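PDB 4EZE: haloacid dehalogenase-like hydrolase from Salmonella enterica subsp. enterica serovar Typhi, which probably hydrolyses O-phosphoserine to serine and phosphate in a magnesium-dependent reaction, the last step of serine biosynthesis. Local coordinates for residues M115-I120 and C268-N273; I120-V125 and R177-P182; P182-I187 and H304-L309; I285-K290 and H299-H304. One frame throughout, in Å; residues are numbered along the deposited sequence.

Contact 1 (M115-I120 and C268-N273). With NA (sodium ion), chain D.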
loop_
_atom_site.group_PDB
_atom_site.type_symbol
_atom_site.label_atom_id
_atom_site.label_comp_id
_atom_site.label_asym_id
_atom_site.label_seq_id
_atom_site.Cartn_x
_atom_site.Cartn_y
_atom_site.Cartn_z
ATOM N N MET A 115 -2.041 4.252 -5.727
ATOM C CA MET A 115 -1.671 5.667 -5.627
ATOM C C MET A 115 -2.413 6.365 -4.486
ATOM O O MET A 115 -1.822 6.663 -3.442
ATOM C CB MET A 115 -1.891 6.408 -6.956
ATOM C CG MET A 115 -1.790 7.933 -6.842
ATOM S SD MET A 115 -1.576 8.707 -8.475
ATOM C CE MET A 115 -3.125 8.290 -9.290
ATOM N N ASP A 116 -3.707 6.616 -4.670
ATOM C CA ASP A 116 -4.438 7.425 -3.702
ATOM C C ASP A 116 -4.489 6.791 -2.310
ATOM O O ASP A 116 -4.807 5.624 -2.170
ATOM C CB ASP A 116 -5.858 7.705 -4.190
ATOM C CG ASP A 116 -5.896 8.586 -5.426
ATOM O OD1 ASP A 116 -4.981 9.419 -5.612
ATOM O OD2 ASP A 116 -6.847 8.432 -6.219
ATOM N N SER A 117 -4.205 7.590 -1.288
ATOM C CA SER A 117 -4.280 7.144 0.097
ATOM C C SER A 117 -3.328 5.974 0.372
ATOM O O SER A 117 -3.399 5.328 1.412
ATOM C CB SER A 117 -5.730 6.816 0.485
ATOM O OG SER A 117 -6.539 7.982 0.405
ATOM N N THR A 118 -2.437 5.706 -0.571
ATOM C CA THR A 118 -1.372 4.752 -0.340
ATOM C C THR A 118 -0.017 5.408 -0.597
ATOM O O THR A 118 0.658 5.839 0.345
ATOM C CB THR A 118 -1.559 3.472 -1.169
ATOM O OG1 THR A 118 -2.791 2.851 -0.794
ATOM C CG2 THR A 118 -0.412 2.487 -0.887
ATOM N N PHE A 119 0.376 5.516 -1.861
ATOM C CA PHE A 119 1.630 6.190 -2.191
ATOM C C PHE A 119 1.566 7.668 -1.804
ATOM O O PHE A 119 2.542 8.233 -1.329
ATOM C CB PHE A 119 1.919 6.046 -3.666
ATOM C CG PHE A 119 3.332 6.362 -4.040
ATOM C CD1 PHE A 119 4.316 5.366 -4.010
ATOM C CD2 PHE A 119 3.682 7.643 -4.467
ATOM C CE1 PHE A 119 5.630 5.657 -4.371
ATOM C CE2 PHE A 119 4.991 7.940 -4.836
ATOM C CZ PHE A 119 5.969 6.950 -4.785
ATOM N N ILE A 120 0.402 8.289 -1.984
ATOM C CA ILE A 120 0.206 9.678 -1.565
ATOM C C ILE A 120 -0.877 9.681 -0.518
ATOM O O ILE A 120 -1.691 8.769 -0.504
ATOM C CB ILE A 120 -0.177 10.600 -2.748
ATOM C CG1 ILE A 120 -1.437 10.095 -3.458
ATOM C CG2 ILE A 120 0.964 10.684 -3.757
ATOM C CD1 ILE A 120 -1.971 11.081 -4.486
ATOM N N CYS A 268 1.053 -3.036 -2.080
ATOM C CA CYS A 268 0.574 -2.267 -0.917
ATOM C C CYS A 268 -0.663 -1.476 -1.326
ATOM O O CYS A 268 -0.690 -0.892 -2.402
ATOM C CB CYS A 268 1.609 -1.229 -0.498
ATOM S SG CYS A 268 3.271 -1.856 -0.201
ATOM N N GLY A 269 -1.678 -1.428 -0.473
ATOM C CA GLY A 269 -2.900 -0.686 -0.794
ATOM C C GLY A 269 -3.714 -0.450 0.462
ATOM O O GLY A 269 -3.439 -1.046 1.505
ATOM N N ASP A 270 -4.719 0.411 0.350
ATOM C CA ASP A 270 -5.575 0.771 1.463
ATOM C C ASP A 270 -7.055 0.382 1.259
ATOM O O ASP A 270 -7.789 0.223 2.243
ATOM C CB ASP A 270 -5.574 2.279 1.622
ATOM C CG ASP A 270 -6.256 2.962 0.454
ATOM O OD1 ASP A 270 -5.741 2.838 -0.682
ATOM O OD2 ASP A 270 -7.317 3.583 0.665
ATOM N N GLY A 271 -7.499 0.258 0.006
ATOM C CA GLY A 271 -8.959 0.172 -0.306
ATOM C C GLY A 271 -9.457 -1.118 -0.933
ATOM O O GLY A 271 -8.673 -1.917 -1.463
ATOM N N ALA A 272 -10.773 -1.314 -0.881
ATOM C CA ALA A 272 -11.382 -2.514 -1.441
ATOM C C ALA A 272 -10.951 -2.771 -2.889
ATOM O O ALA A 272 -10.776 -3.915 -3.265
ATOM C CB ALA A 272 -12.897 -2.456 -1.340
ATOM N N ASN A 273 -10.786 -1.729 -3.708
ATOM C CA ASN A 273 -10.396 -1.977 -5.098
ATOM C C ASN A 273 -8.949 -2.481 -5.231
ATOM O O ASN A 273 -8.482 -2.734 -6.333
ATOM C CB ASN A 273 -10.665 -0.770 -6.015
ATOM C CG ASN A 273 -10.022 0.500 -5.522
ATOM O OD1 ASN A 273 -8.921 0.486 -4.956
ATOM N ND2 ASN A 273 -10.707 1.617 -5.726
HETATM NA NA NA D . -6.271 3.774 -2.774
HETATM O O HOH W 1 -8.024 2.600 -2.958
HETATM O O HOH W 2 -8.277 5.232 -2.309
#
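Asp-116 and Asp-270 meet at a sodium ion in the active site of a haloacid dehalogenase fold, where the DxDxT loop faces the GDGxND loop at the ends of two neighbouring parallel strands. The ion takes the backbone O of Asp-116 and the carboxylate OD1 of Asp-270, each at 2.4 Å, together with two waters and Asp-114, the predicted nucleophile; it probably occupies the site of the magnesium cofactor. Using a carbonyl from Asp-116, the predicted proton donor, leaves that side chain for another task, and a bond from Gly-124 N to its OD1 helps hold the carboxylate in place. Asp-270 has its CG between the backbone N and the carbonyl carbon (chi1 68°), which turns the carboxylate toward the metal. Thr-118 supports the same oxygen, with OG1 giving OD1 a weak hydrogen bond of 3.0 Å. Its CG2 methyl, anti to the backbone N, packs on the end of the strand, 3.7 Å from Cys-268 O and against the CB methylene of Cys-268. Small Ser-117 brings CB to 3.6 Å from Asp-270 OD2 while its hydroxyl bonds Glu-123. Thr-118 N and Ile-120 N both donate to Met-115 O, in the short helical turn that follows the nucleophile. Asn-273 belongs to the second shell, its OD1 accepting a hydrogen bond of 3.0 Å from one of the sodium-bound waters.

Contact 2 (I120-V125 and R177-P182)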
loop_
_atom_site.group_PDB
_atom_site.type_symbol
_atom_site.label_atom_id
_atom_site.label_comp_id
_atom_site.label_asym_id
_atom_site.label_seq_id
_atom_site.Cartn_x
_atom_site.Cartn_y
_atom_site.Cartn_z
ATOM N N ILE A 120 0.402 8.289 -1.984
ATOM C CA ILE A 120 0.206 9.678 -1.565
ATOM C C ILE A 120 -0.877 9.681 -0.518
ATOM O O ILE A 120 -1.691 8.769 -0.504
ATOM C CB ILE A 120 -0.177 10.600 -2.748
ATOM C CG1 ILE A 120 -1.437 10.095 -3.458
ATOM C CG2 ILE A 120 0.964 10.684 -3.757
ATOM C CD1 ILE A 120 -1.971 11.081 -4.486
ATOM N N ALA A 121 -0.877 10.658 0.390
ATOM C CA ALA A 121 -1.910 10.665 1.429
ATOM C C ALA A 121 -3.284 11.016 0.862
ATOM O O ALA A 121 -4.324 10.615 1.410
ATOM C CB ALA A 121 -1.536 11.607 2.565
ATOM N N GLU A 122 -3.305 11.729 -0.257
ATOM C CA GLU A 122 -4.576 12.301 -0.720
ATOM C C GLU A 122 -5.349 11.462 -1.735
ATOM O O GLU A 122 -4.888 10.418 -2.206
ATOM C CB GLU A 122 -4.356 13.722 -1.266
ATOM C CG GLU A 122 -3.685 14.692 -0.283
ATOM C CD GLU A 122 -2.177 14.657 -0.362
ATOM O OE1 GLU A 122 -1.647 13.812 -1.116
ATOM O OE2 GLU A 122 -1.525 15.472 0.330
ATOM N N GLU A 123 -6.545 11.939 -2.054
ATOM C CA GLU A 123 -7.345 11.366 -3.108
ATOM C C GLU A 123 -7.372 12.324 -4.309
ATOM O O GLU A 123 -8.109 13.298 -4.318
ATOM C CB GLU A 123 -8.773 11.138 -2.636
ATOM C CG GLU A 123 -8.954 10.096 -1.547
ATOM C CD GLU A 123 -9.012 8.680 -2.085
ATOM O OE1 GLU A 123 -9.913 8.390 -2.897
ATOM O OE2 GLU A 123 -8.166 7.852 -1.672
ATOM N N GLY A 124 -6.582 12.014 -5.327
ATOM C CA GLY A 124 -6.383 12.888 -6.483
ATOM C C GLY A 124 -7.635 13.535 -7.049
ATOM O O GLY A 124 -7.708 14.752 -7.170
ATOM N N VAL A 125 -8.620 12.729 -7.416
ATOM C CA VAL A 125 -9.845 13.274 -7.979
ATOM C C VAL A 125 -10.664 14.128 -7.006
ATOM O O VAL A 125 -11.284 15.110 -7.421
ATOM C CB VAL A 125 -10.732 12.176 -8.590
ATOM C CG1 VAL A 125 -12.114 12.730 -8.913
ATOM C CG2 VAL A 125 -10.077 11.621 -9.844
ATOM N N ARG A 177 0.861 19.691 -5.185
ATOM C CA ARG A 177 0.625 19.816 -3.751
ATOM C C ARG A 177 0.282 18.497 -3.029
ATOM O O ARG A 177 0.032 18.487 -1.830
ATOM C CB ARG A 177 -0.392 20.914 -3.447
ATOM C CG ARG A 177 -1.795 20.631 -3.890
ATOM C CD ARG A 177 -2.731 21.639 -3.274
ATOM N NE ARG A 177 -4.099 21.149 -3.232
ATOM C CZ ARG A 177 -5.044 21.517 -4.085
ATOM N NH1 ARG A 177 -4.763 22.391 -5.038
ATOM N NH2 ARG A 177 -6.264 21.018 -3.977
ATOM N N MET A 178 0.258 17.395 -3.770
ATOM C CA MET A 178 0.029 16.080 -3.184
ATOM C C MET A 178 1.224 15.703 -2.321
ATOM O O MET A 178 2.344 16.087 -2.627
ATOM C CB MET A 178 -0.165 15.033 -4.277
ATOM C CG MET A 178 -1.439 15.188 -5.075
ATOM S SD MET A 178 -2.864 15.528 -4.036
ATOM C CE MET A 178 -4.174 14.953 -5.090
ATOM N N THR A 179 1.000 14.957 -1.244
ATOM C CA THR A 179 2.112 14.614 -0.364
ATOM C C THR A 179 2.406 13.126 -0.341
ATOM O O THR A 179 1.507 12.295 -0.166
ATOM C CB THR A 179 1.875 15.113 1.073
ATOM O OG1 THR A 179 0.525 14.835 1.445
ATOM C CG2 THR A 179 2.103 16.624 1.149
ATOM N N LEU A 180 3.677 12.810 -0.552
ATOM C CA LEU A 180 4.203 11.469 -0.371
ATOM C C LEU A 180 3.794 10.946 0.992
ATOM O O LEU A 180 3.852 11.693 1.968
ATOM C CB LEU A 180 5.711 11.544 -0.390
ATOM C CG LEU A 180 6.265 10.260 -0.946
ATOM C CD1 LEU A 180 5.313 9.887 -2.055
ATOM C CD2 LEU A 180 7.675 10.444 -1.474
ATOM N N SER A 181 3.374 9.682 1.061
ATOM C CA SER A 181 3.069 9.044 2.345
ATOM C C SER A 181 4.388 8.834 3.056
ATOM O O SER A 181 5.397 8.553 2.403
ATOM C CB SER A 181 2.381 7.690 2.160
ATOM O OG SER A 181 0.991 7.841 1.902
ATOM N N PRO A 182 4.380 8.969 4.391
ATOM C CA PRO A 182 5.560 8.890 5.251
ATOM C C PRO A 182 6.400 7.624 5.043
ATOM O O PRO A 182 5.853 6.527 4.952
ATOM C CB PRO A 182 4.980 8.907 6.683
ATOM C CG PRO A 182 3.483 8.857 6.552
ATOM C CD PRO A 182 3.130 9.230 5.146
#
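Glu-122 meets Thr-179 through its carboxylate, the main polar grip of this contact. Thr-179 N gives Glu-122 OE1 a bond of 2.9 Å, nearly straight at 164° and on the syn side of the oxygen, and a weaker, more bent one to OE2. The threonine hydroxyl OG1 also donates to OE2, at a modelled distance too short to be taken literally. The glutamate chain bends at chi2 (88°), and the two side chains cross at about a right angle, which brings the carboxylate to the threonine N-H and hydroxyl. Between the backbones, Ala-121 N donates to Thr-179 O at 2.9 Å, and Ile-120 CA adds a CH...O contact to the same oxygen. Ile-120 and Leu-180 thereby form a single beta bridge. These two segments are the linkers on which the helical cap of a haloacid dehalogenase phosphatase is mounted: the chain between them is built of helices without a strand, and their pairing brings its entry and exit together. The apolar part of the contact belongs to Met-178. Its flexible chain, also bent at chi2, slides past Glu-122 in the opposite direction, with SD 3.6 Å from Glu-122 CB. Beyond the sulfur, CE lies 3.3 Å from Gly-124 CA at the start of helix 124-131, while CG is 4.2 Å from Ile-120 CD1. Two further polar groups turn elsewhere: Ser-181 OG bonds Thr-118 O, and Arg-177 forms salt bridges with Glu-127 and Glu-131 of the cap.

Contact 3 (P182-I187 and H304-L309)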
loop_
_atom_site.group_PDB
_atom_site.type_symbol
_atom_site.label_atom_id
_atom_site.label_comp_id
_atom_site.label_asym_id
_atom_site.label_seq_id
_atom_site.Cartn_x
_atom_site.Cartn_y
_atom_site.Cartn_z
ATOM N N PRO A 182 4.380 8.969 4.391
ATOM C CA PRO A 182 5.560 8.890 5.251
ATOM C C PRO A 182 6.400 7.624 5.043
ATOM O O PRO A 182 5.853 6.527 4.952
ATOM C CB PRO A 182 4.980 8.907 6.683
ATOM C CG PRO A 182 3.483 8.857 6.552
ATOM C CD PRO A 182 3.130 9.230 5.146
ATOM N N GLY A 183 7.717 7.800 4.951
ATOM C CA GLY A 183 8.676 6.691 4.989
ATOM C C GLY A 183 9.157 6.268 3.605
ATOM O O GLY A 183 10.107 5.473 3.468
ATOM N N LEU A 184 8.493 6.784 2.577
ATOM C CA LEU A 184 8.776 6.367 1.198
ATOM C C LEU A 184 10.096 6.951 0.707
ATOM O O LEU A 184 10.857 6.269 0.022
ATOM C CB LEU A 184 7.609 6.727 0.278
ATOM C CG LEU A 184 6.422 5.786 0.486
ATOM C CD1 LEU A 184 5.125 6.346 -0.087
ATOM C CD2 LEU A 184 6.730 4.455 -0.165
ATOM N N LEU A 185 10.391 8.192 1.093
ATOM C CA LEU A 185 11.680 8.781 0.744
ATOM C C LEU A 185 12.762 7.926 1.341
ATOM O O LEU A 185 13.708 7.546 0.669
ATOM C CB LEU A 185 11.823 10.213 1.260
ATOM C CG LEU A 185 10.898 11.243 0.619
ATOM C CD1 LEU A 185 11.082 12.579 1.324
ATOM C CD2 LEU A 185 11.120 11.368 -0.889
ATOM N N THR A 186 12.622 7.588 2.613
ATOM C CA THR A 186 13.632 6.714 3.204
ATOM C C THR A 186 13.694 5.339 2.528
ATOM O O THR A 186 14.778 4.838 2.244
ATOM C CB THR A 186 13.413 6.486 4.706
ATOM O OG1 THR A 186 13.551 7.725 5.400
ATOM C CG2 THR A 186 14.457 5.464 5.228
ATOM N N ILE A 187 12.547 4.723 2.258
ATOM C CA ILE A 187 12.587 3.296 1.908
ATOM C C ILE A 187 12.816 3.014 0.414
ATOM O O ILE A 187 13.327 1.951 0.040
ATOM C CB ILE A 187 11.350 2.515 2.456
ATOM C CG1 ILE A 187 11.708 1.040 2.622
ATOM C CG2 ILE A 187 10.137 2.702 1.550
ATOM C CD1 ILE A 187 12.862 0.822 3.593
ATOM N N HIS A 304 2.955 3.347 11.709
ATOM C CA HIS A 304 4.254 3.904 11.332
ATOM C C HIS A 304 4.216 4.167 9.852
ATOM O O HIS A 304 3.139 4.204 9.282
ATOM C CB HIS A 304 5.389 2.949 11.718
ATOM C CG HIS A 304 5.550 2.796 13.204
ATOM N ND1 HIS A 304 4.806 1.901 13.946
ATOM C CD2 HIS A 304 6.348 3.447 14.086
ATOM C CE1 HIS A 304 5.144 2.005 15.222
ATOM N NE2 HIS A 304 6.086 2.926 15.331
ATOM N N GLY A 305 5.364 4.357 9.216
ATOM C CA GLY A 305 5.353 4.674 7.791
ATOM C C GLY A 305 5.923 3.530 6.990
ATOM O O GLY A 305 6.155 2.448 7.523
ATOM N N PHE A 306 6.152 3.773 5.713
ATOM C CA PHE A 306 6.632 2.749 4.804
ATOM C C PHE A 306 8.109 2.375 5.068
ATOM O O PHE A 306 8.651 1.450 4.442
ATOM C CB PHE A 306 6.473 3.229 3.366
ATOM C CG PHE A 306 5.097 3.039 2.808
ATOM C CD1 PHE A 306 4.632 1.781 2.489
ATOM C CD2 PHE A 306 4.282 4.120 2.576
ATOM C CE1 PHE A 306 3.355 1.606 1.969
ATOM C CE2 PHE A 306 3.019 3.965 2.028
ATOM C CZ PHE A 306 2.550 2.698 1.718
ATOM N N GLU A 307 8.774 3.075 5.977
ATOM C CA GLU A 307 10.120 2.623 6.351
ATOM C C GLU A 307 10.027 1.154 6.751
ATOM O O GLU A 307 10.956 0.376 6.490
ATOM C CB GLU A 307 10.738 3.487 7.452
ATOM C CG GLU A 307 10.099 3.327 8.836
ATOM C CD GLU A 307 8.814 4.120 8.980
ATOM O OE1 GLU A 307 8.372 4.680 7.952
ATOM O OE2 GLU A 307 8.256 4.195 10.115
ATOM N N LEU A 308 8.891 0.762 7.338
ATOM C CA LEU A 308 8.704 -0.622 7.831
ATOM C C LEU A 308 8.770 -1.712 6.750
ATOM O O LEU A 308 8.964 -2.873 7.070
ATOM C CB LEU A 308 7.393 -0.783 8.617
ATOM C CG LEU A 308 7.105 0.007 9.901
ATOM C CD1 LEU A 308 6.014 -0.684 10.702
ATOM C CD2 LEU A 308 8.344 0.150 10.764
ATOM N N LEU A 309 8.609 -1.366 5.474
ATOM C CA LEU A 309 8.791 -2.392 4.441
ATOM C C LEU A 309 10.188 -3.039 4.541
ATOM O O LEU A 309 10.430 -4.143 4.043
ATOM C CB LEU A 309 8.592 -1.812 3.052
ATOM C CG LEU A 309 7.198 -1.296 2.727
ATOM C CD1 LEU A 309 7.245 -0.668 1.353
ATOM C CD2 LEU A 309 6.225 -2.452 2.715
#
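Gly-183 and Phe-306 pass with their CA atoms 4.4 Å apart, and Phe-306 N donates to Pro-182 O at 2.9 Å with an almost straight angle of 170°. Glycine suits both sides of this close approach. Gly-183, at the N-cap position of its helix, has a positive phi of 99° and no CB to come between it and Phe-306 N, while Gly-305 brings its CA to 3.4 Å from Pro-182 O. The closest side-chain approach is between Leu-184 and Phe-306, which lie side by side and point the same way. The leucine branch meets the ring obliquely, Leu-184 CG 3.4 Å from Phe-306 CD2 and Leu-184 CD2 3.7 Å from Phe-306 CG. One turn further on, Ile-187 lies over the backbone of the opposite 3-10 turn. Its CG2 is 3.5 Å from Phe-306 O, its CD1 is 3.5 Å from Glu-307 O, and CG1 touches Leu-309 CB; a branched residue can spread over all three. Glu-307 folds back on its own segment: with CG held between the backbone N and the carbonyl carbon, and a second bend at chi2, OE2 accepts from Gly-305 N at 3.0 Å, although the exact placing of this carboxylate is less sure. The contact joins the start of helix 184-193 to the turn following strand 299-301. The Phe-306 ring stacks on Trp-287 and meets Phe-113 edge-to-face; Leu-184 and Leu-309 also touch Phe-113 on strand 110-113, whereas Leu-308 faces strands 23-29 and 97-100 of the antiparallel sheet.

Contact 4 (I285-K290 and H299-H304)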
loop_
_atom_site.group_PDB
_atom_site.type_symbol
_atom_site.label_atom_id
_atom_site.label_comp_id
_atom_site.label_asym_id
_atom_site.label_seq_id
_atom_site.Cartn_x
_atom_site.Cartn_y
_atom_site.Cartn_z
ATOM N N ILE A 285 0.188 -6.017 1.540
ATOM C CA ILE A 285 0.307 -5.158 2.702
ATOM C C ILE A 285 -0.829 -4.162 2.718
ATOM O O ILE A 285 -0.986 -3.437 1.755
ATOM C CB ILE A 285 1.622 -4.376 2.691
ATOM C CG1 ILE A 285 2.805 -5.349 2.785
ATOM C CG2 ILE A 285 1.651 -3.397 3.858
ATOM C CD1 ILE A 285 4.121 -4.722 2.405
ATOM N N ALA A 286 -1.573 -4.110 3.813
ATOM C CA ALA A 286 -2.649 -3.160 3.947
ATOM C C ALA A 286 -2.114 -1.945 4.668
ATOM O O ALA A 286 -1.661 -2.023 5.785
ATOM C CB ALA A 286 -3.795 -3.769 4.715
ATOM N N TRP A 287 -2.171 -0.812 4.000
ATOM C CA TRP A 287 -1.637 0.406 4.555
ATOM C C TRP A 287 -2.743 1.266 5.131
ATOM O O TRP A 287 -3.539 1.811 4.404
ATOM C CB TRP A 287 -0.898 1.158 3.456
ATOM C CG TRP A 287 -0.668 2.571 3.743
ATOM C CD1 TRP A 287 -1.431 3.599 3.356
ATOM C CD2 TRP A 287 0.408 3.124 4.484
ATOM N NE1 TRP A 287 -0.917 4.767 3.805
ATOM C CE2 TRP A 287 0.223 4.504 4.505
ATOM C CE3 TRP A 287 1.509 2.585 5.134
ATOM C CZ2 TRP A 287 1.090 5.356 5.151
ATOM C CZ3 TRP A 287 2.365 3.425 5.769
ATOM C CH2 TRP A 287 2.156 4.797 5.777
ATOM N N LYS A 288 -2.821 1.325 6.453
ATOM C CA LYS A 288 -3.752 2.205 7.130
ATOM C C LYS A 288 -5.093 2.012 6.459
ATOM O O LYS A 288 -5.784 2.952 6.136
ATOM C CB LYS A 288 -3.250 3.638 7.102
ATOM C CG LYS A 288 -1.945 3.774 7.857
ATOM C CD LYS A 288 -1.466 5.198 7.992
ATOM C CE LYS A 288 -0.205 5.246 8.831
ATOM N NZ LYS A 288 0.456 6.572 8.796
ATOM N N ALA A 289 -5.414 0.752 6.229
ATOM C CA ALA A 289 -6.493 0.327 5.364
ATOM C C ALA A 289 -7.926 0.375 5.859
ATOM O O ALA A 289 -8.187 0.410 7.046
ATOM C CB ALA A 289 -6.181 -1.055 4.828
ATOM N N LYS A 290 -8.847 0.372 4.903
ATOM C CA LYS A 290 -10.265 0.157 5.196
ATOM C C LYS A 290 -10.495 -1.145 5.952
ATOM O O LYS A 290 -9.800 -2.141 5.719
ATOM C CB LYS A 290 -11.082 0.131 3.910
ATOM C CG LYS A 290 -10.973 1.406 3.090
ATOM C CD LYS A 290 -11.412 2.607 3.909
ATOM C CE LYS A 290 -11.842 3.742 2.997
ATOM N NZ LYS A 290 -10.916 3.854 1.834
ATOM N N HIS A 299 -0.722 -8.768 6.650
ATOM C CA HIS A 299 0.424 -7.854 6.776
ATOM C C HIS A 299 -0.137 -6.429 6.762
ATOM O O HIS A 299 -0.869 -6.068 5.844
ATOM C CB HIS A 299 1.369 -8.021 5.595
ATOM C CG HIS A 299 2.105 -9.325 5.576
ATOM N ND1 HIS A 299 2.866 -9.764 6.642
ATOM C CD2 HIS A 299 2.258 -10.252 4.597
ATOM C CE1 HIS A 299 3.441 -10.914 6.327
ATOM N NE2 HIS A 299 3.085 -11.237 5.094
ATOM N N GLN A 300 0.194 -5.620 7.764
ATOM C CA GLN A 300 -0.377 -4.281 7.841
ATOM C C GLN A 300 0.600 -3.277 8.387
ATOM O O GLN A 300 1.445 -3.577 9.254
ATOM C CB GLN A 300 -1.622 -4.261 8.751
ATOM C CG GLN A 300 -2.735 -5.245 8.377
ATOM C CD GLN A 300 -3.831 -5.296 9.432
ATOM O OE1 GLN A 300 -3.821 -4.508 10.377
ATOM N NE2 GLN A 300 -4.769 -6.243 9.291
ATOM N N ILE A 301 0.461 -2.054 7.909
ATOM C CA ILE A 301 1.073 -0.964 8.620
ATOM C C ILE A 301 -0.019 -0.037 9.118
ATOM O O ILE A 301 -0.772 0.538 8.325
ATOM C CB ILE A 301 2.076 -0.208 7.743
ATOM C CG1 ILE A 301 3.174 -1.161 7.295
ATOM C CG2 ILE A 301 2.705 0.928 8.541
ATOM C CD1 ILE A 301 4.016 -0.612 6.154
ATOM N N ASN A 302 -0.093 0.120 10.433
ATOM C CA ASN A 302 -1.165 0.896 11.026
ATOM C C ASN A 302 -0.696 2.107 11.780
ATOM O O ASN A 302 -1.435 3.074 11.863
ATOM C CB ASN A 302 -2.014 0.014 11.963
ATOM C CG ASN A 302 -2.706 -1.088 11.210
ATOM O OD1 ASN A 302 -3.212 -0.834 10.129
ATOM N ND2 ASN A 302 -2.717 -2.324 11.756
ATOM N N TYR A 303 0.511 2.069 12.344
ATOM C CA TYR A 303 0.976 3.192 13.179
ATOM C C TYR A 303 2.352 3.761 12.818
ATOM O O TYR A 303 2.884 4.560 13.565
ATOM C CB TYR A 303 0.998 2.802 14.672
ATOM C CG TYR A 303 -0.318 2.245 15.151
ATOM C CD1 TYR A 303 -1.376 3.079 15.486
ATOM C CD2 TYR A 303 -0.498 0.876 15.261
ATOM C CE1 TYR A 303 -2.596 2.554 15.892
ATOM C CE2 TYR A 303 -1.687 0.344 15.674
ATOM C CZ TYR A 303 -2.737 1.170 15.991
ATOM O OH TYR A 303 -3.913 0.567 16.395
ATOM N N HIS A 304 2.955 3.347 11.709
ATOM C CA HIS A 304 4.254 3.904 11.332
ATOM C C HIS A 304 4.216 4.167 9.852
ATOM O O HIS A 304 3.139 4.204 9.282
ATOM C CB HIS A 304 5.389 2.949 11.718
ATOM C CG HIS A 304 5.550 2.796 13.204
ATOM N ND1 HIS A 304 4.806 1.901 13.946
ATOM C CD2 HIS A 304 6.348 3.447 14.086
ATOM C CE1 HIS A 304 5.144 2.005 15.222
ATOM N NE2 HIS A 304 6.086 2.926 15.331
HETATM O O HOH W 3 -3.886 -1.220 7.687
#
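Lys-288 runs alongside the end of the partner segment, and its extended chain can be followed outward. CB lies 4.2 Å from Ile-301 O; CG approaches that oxygen to 3.5 Å and at the same time sits over the centre of one face of its neighbour Trp-287. CD carries the chain on, CE comes 3.5 Å from His-304 O, and NZ stays 3.6 Å from it. A long aliphatic chain with a charged tip suits this place, covering the indole while the charged tip extends past His-304 O at the exposed margin. Behind it the strands pair in parallel register, Ala-286 with Gln-300 and Trp-287 with Ile-301. Ala-286 N donates to His-299 O, Ala-286 O accepts from Ile-301 N, and Lys-288 N closes the ladder on Ile-301 O at 2.9 Å. Ile-301 places CG2 obliquely against Trp-287 CZ3 at 3.7 Å. Where the strands end, a water joins Ala-286 O of the strand to Ala-289 N and Asn-302 OD1 beyond it, and Asn-302 ND2 makes a straight bond (2.8 Å, 176°) to Gln-300 OE1 that fixes the amide's rotation. This is the last beta-alpha-beta unit of the Rossmann-like sheet, with helix 291-296 as its connection. Strand 299-301 forms one edge of the parallel sheet, strand 283-287 has strand 265-269 as its other neighbour, Gln-300 packs on helix 81-93, and Ile-301 touches Phe-99 of strand 97-100.

In the fold
Contacts 1, 3 and 4 are buried; contact 2 is only partly so. Contacts 1 and 4 share the parallel sheet, where strands 265-269 and 283-287 adjoin and Gly-269 O bonds Trp-287 N, but one is built on a metal and carboxylates and the other on a strand ladder. Contact 2, at the base of the cap, relies on a carboxylate and a methionine; it shares Ile-120 with contact 1, and its Leu-180 packs against Phe-119 there. Contact 3 is mainly apolar: Leu-309 packs against Ile-285 of contact 4, and Leu-184 reaches the backbone of Phe-119 in contact 1. Pro-182 and His-304 tie it along the chain to contacts 2 and 4.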